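Local coordinates for protein mandelate racemase/muconate lactonizing enzyme (Jannaschia sp., PDB 4J3Z) that probably acts as an isomerase or lyase of the enolase superfamily, abstracting a proton next to a substrate carboxylate, at residues A283-K294 / E317-C328. Numbering follows the deposited sequence.
Sequences ALGRAGGIWEGK and EWAANVHLGVSC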
# COMPACT_ATOMS: atom_id res chain seq x y z
N ALA D 283 -5.04 29.84 -8.24
CA ALA D 283 -5.01 31.24 -8.62
C ALA D 283 -4.43 31.20 -10.02
O ALA D 283 -3.28 30.80 -10.23
CB ALA D 283 -4.13 32.05 -7.68
N LEU D 284 -5.26 31.56 -11.00
CA LEU D 284 -4.89 31.41 -12.40
C LEU D 284 -3.61 32.17 -12.78
O LEU D 284 -2.86 31.71 -13.63
CB LEU D 284 -6.05 31.78 -13.32
CG LEU D 284 -6.89 30.63 -13.89
CD1 LEU D 284 -7.02 29.45 -12.93
CD2 LEU D 284 -8.27 31.12 -14.30
N GLY D 285 -3.38 33.31 -12.12
CA GLY D 285 -2.19 34.12 -12.37
C GLY D 285 -0.90 33.56 -11.81
O GLY D 285 0.15 34.17 -11.94
N ARG D 286 -1.00 32.39 -11.17
CA ARG D 286 0.14 31.66 -10.62
C ARG D 286 0.21 30.24 -11.19
O ARG D 286 1.30 29.75 -11.54
CB ARG D 286 0.03 31.60 -9.09
CG ARG D 286 0.88 30.53 -8.41
CD ARG D 286 0.82 30.67 -6.90
NE ARG D 286 1.51 31.88 -6.45
CZ ARG D 286 1.25 32.53 -5.32
NH1 ARG D 286 0.29 32.12 -4.49
NH2 ARG D 286 1.94 33.63 -5.02
N ALA D 287 -0.94 29.57 -11.26
CA ALA D 287 -1.04 28.15 -11.64
C ALA D 287 -0.48 27.81 -13.02
O ALA D 287 -0.09 26.67 -13.27
CB ALA D 287 -2.48 27.67 -11.54
N GLY D 288 -0.46 28.79 -13.91
CA GLY D 288 0.01 28.57 -15.28
C GLY D 288 -0.95 29.07 -16.33
O GLY D 288 -0.72 28.86 -17.52
N GLY D 289 -2.03 29.71 -15.88
CA GLY D 289 -2.98 30.37 -16.79
C GLY D 289 -4.29 29.64 -17.03
O GLY D 289 -4.59 28.64 -16.39
N ILE D 290 -5.06 30.14 -17.99
CA ILE D 290 -6.42 29.63 -18.26
C ILE D 290 -6.42 28.20 -18.80
O ILE D 290 -7.27 27.39 -18.41
CB ILE D 290 -7.15 30.57 -19.24
CG1 ILE D 290 -7.10 32.01 -18.72
CG2 ILE D 290 -8.58 30.11 -19.47
CD1 ILE D 290 -7.57 33.06 -19.71
N TRP D 291 -5.46 27.88 -19.68
CA TRP D 291 -5.37 26.56 -20.30
C TRP D 291 -4.85 25.53 -19.31
O TRP D 291 -5.38 24.42 -19.23
CB TRP D 291 -4.48 26.61 -21.55
CG TRP D 291 -4.51 25.38 -22.41
CD1 TRP D 291 -3.52 24.44 -22.52
CD2 TRP D 291 -5.58 24.94 -23.26
NE1 TRP D 291 -3.91 23.44 -23.40
CE2 TRP D 291 -5.16 23.73 -23.86
CE3 TRP D 291 -6.84 25.46 -23.58
CZ2 TRP D 291 -5.97 23.02 -24.77
CZ3 TRP D 291 -7.64 24.77 -24.48
CH2 TRP D 291 -7.20 23.55 -25.07
N GLU D 292 -3.84 25.91 -18.53
CA GLU D 292 -3.40 25.08 -17.42
C GLU D 292 -4.58 24.85 -16.47
O GLU D 292 -4.84 23.72 -16.06
CB GLU D 292 -2.18 25.70 -16.73
CG GLU D 292 -1.30 24.72 -15.95
CD GLU D 292 -0.56 23.70 -16.83
OE1 GLU D 292 -0.63 23.77 -18.08
OE2 GLU D 292 0.11 22.80 -16.25
N GLY D 293 -5.30 25.92 -16.15
CA GLY D 293 -6.53 25.85 -15.33
C GLY D 293 -7.48 24.78 -15.80
O GLY D 293 -7.95 23.97 -15.00
N LYS D 294 -7.75 24.76 -17.11
CA LYS D 294 -8.56 23.69 -17.72
C LYS D 294 -7.99 22.29 -17.46
O LYS D 294 -8.75 21.35 -17.21
CB LYS D 294 -8.70 23.89 -19.24
CG LYS D 294 -9.85 24.78 -19.67
CD LYS D 294 -11.21 24.24 -19.27
CE LYS D 294 -11.66 23.09 -20.16
NZ LYS D 294 -13.05 22.70 -19.78
N GLU D 317 -7.74 38.66 -13.53
CA GLU D 317 -7.75 37.28 -13.03
C GLU D 317 -9.17 36.81 -12.67
O GLU D 317 -9.49 35.62 -12.83
CB GLU D 317 -6.82 37.11 -11.82
CG GLU D 317 -6.63 35.66 -11.35
CD GLU D 317 -5.77 35.55 -10.10
OE1 GLU D 317 -6.22 35.98 -9.02
OE2 GLU D 317 -4.63 35.02 -10.19
N TRP D 318 -10.00 37.73 -12.18
CA TRP D 318 -11.42 37.47 -11.90
C TRP D 318 -12.17 37.05 -13.15
O TRP D 318 -12.82 36.01 -13.17
CB TRP D 318 -12.08 38.69 -11.25
CG TRP D 318 -13.61 38.74 -11.35
CD1 TRP D 318 -14.35 39.67 -12.04
CD2 TRP D 318 -14.56 37.84 -10.76
NE1 TRP D 318 -15.69 39.40 -11.91
CE2 TRP D 318 -15.85 38.29 -11.12
CE3 TRP D 318 -14.44 36.70 -9.95
CZ2 TRP D 318 -17.01 37.64 -10.71
CZ3 TRP D 318 -15.59 36.06 -9.53
CH2 TRP D 318 -16.86 36.53 -9.92
N ALA D 319 -12.07 37.87 -14.20
CA ALA D 319 -12.64 37.53 -15.51
C ALA D 319 -12.19 36.14 -15.94
O ALA D 319 -13.02 35.26 -16.12
CB ALA D 319 -12.26 38.57 -16.55
N ALA D 320 -10.87 35.96 -16.06
CA ALA D 320 -10.26 34.68 -16.45
C ALA D 320 -10.82 33.49 -15.68
O ALA D 320 -11.11 32.45 -16.27
CB ALA D 320 -8.74 34.75 -16.30
N ASN D 321 -10.97 33.64 -14.35
CA ASN D 321 -11.68 32.67 -13.52
C ASN D 321 -13.08 32.41 -14.03
O ASN D 321 -13.50 31.26 -14.14
CB ASN D 321 -11.84 33.17 -12.08
CG ASN D 321 -10.51 33.38 -11.38
OD1 ASN D 321 -9.50 32.75 -11.73
ND2 ASN D 321 -10.51 34.27 -10.39
N VAL D 322 -13.81 33.48 -14.33
CA VAL D 322 -15.23 33.37 -14.64
C VAL D 322 -15.39 32.55 -15.90
O VAL D 322 -16.21 31.64 -15.93
CB VAL D 322 -15.92 34.75 -14.74
CG1 VAL D 322 -17.18 34.70 -15.59
CG2 VAL D 322 -16.22 35.28 -13.35
N HIS D 323 -14.57 32.84 -16.90
CA HIS D 323 -14.60 32.15 -18.18
C HIS D 323 -14.21 30.68 -18.07
O HIS D 323 -14.85 29.82 -18.67
CB HIS D 323 -13.71 32.86 -19.19
CG HIS D 323 -14.34 34.09 -19.76
ND1 HIS D 323 -15.11 34.06 -20.90
CD2 HIS D 323 -14.30 35.38 -19.36
CE1 HIS D 323 -15.53 35.29 -21.18
NE2 HIS D 323 -15.04 36.11 -20.26
N LEU D 324 -13.14 30.38 -17.33
CA LEU D 324 -12.79 28.99 -17.04
C LEU D 324 -13.91 28.31 -16.27
O LEU D 324 -14.19 27.12 -16.48
CB LEU D 324 -11.47 28.91 -16.26
CG LEU D 324 -11.08 27.61 -15.55
CD1 LEU D 324 -10.96 26.45 -16.52
CD2 LEU D 324 -9.79 27.78 -14.77
N GLY D 325 -14.56 29.07 -15.39
CA GLY D 325 -15.66 28.56 -14.57
C GLY D 325 -16.88 28.21 -15.39
O GLY D 325 -17.63 27.29 -15.05
N VAL D 326 -17.10 28.94 -16.48
CA VAL D 326 -18.25 28.71 -17.35
C VAL D 326 -18.15 27.33 -17.99
O VAL D 326 -19.17 26.65 -18.20
CB VAL D 326 -18.36 29.78 -18.45
CG1 VAL D 326 -19.48 29.44 -19.42
CG2 VAL D 326 -18.60 31.15 -17.83
N SER D 327 -16.92 26.92 -18.27
CA SER D 327 -16.60 25.78 -19.11
C SER D 327 -16.47 24.43 -18.40
O SER D 327 -16.43 23.39 -19.08
CB SER D 327 -15.33 26.09 -19.89
OG SER D 327 -14.30 26.50 -19.00
N CYS D 328 -16.39 24.44 -17.07
CA CYS D 328 -16.13 23.21 -16.29
C CYS D 328 -17.39 22.62 -15.65
O CYS D 328 -18.06 23.29 -14.85
CB CYS D 328 -15.07 23.46 -15.20
SG CYS D 328 -13.45 24.06 -15.74
O HOH W 1 -7.50 32.79 -10.12
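Leu-284 and Leu-324 interlock as reciprocal knobs into holes where the turn at 284-287 and helix 290-302 pack on the next helix, 315-327, in the outer layer of the modified TIM barrel of this enolase-superfamily member. Leu-284 sits among Glu-317, Ala-320, Asn-321 and Leu-324; Leu-324 in turn enters a pocket made by Leu-284, Ile-290, Gly-293 and Lys-294. Leu-324 CD2 meets Leu-284 CD2 at 3.7 Å and also lies over the bare CA of Gly-293, a spot where a side chain would collide with it. Leu-324 CD1 runs alongside the Lys-294 chain, 3.5 Å from its CD. Ile-290 brings CD1 to within 4.0 Å of Ala-320 CB. Segments 290-294 and 317-327 of the two helices point roughly the same way, crossing at -35°.

Near the N-terminal end of helix 315-327 the contact turns polar. A chi1 of -172° turns the Glu-317 chain away from its own backbone N, and it runs out extended to the turn at 284-287, where Glu-317 OE2 takes the N-H of Gly-285 N on its anti lone pair at 2.9 Å. An alanine here would remove that carboxylate, probably leaving the Gly-285 N-H without its acceptor and opening a gap beside the backbone of Leu-284 and Gly-285. Close by, a water accepts from Leu-284 N at 2.7 Å and donates to Asn-321 OD1 at 2.6 Å.

Further out, Met-100 of helix 89-109 packs on Leu-284, Ile-290 and Glu-317, tying the pair to the N-terminal part of the chain. Lys-294, bent at chi2 and chi3, carries its NZ to a hydrogen bond with Leu-118 O of its own chain and a salt bridge with Glu-72 OE2 of the second subunit.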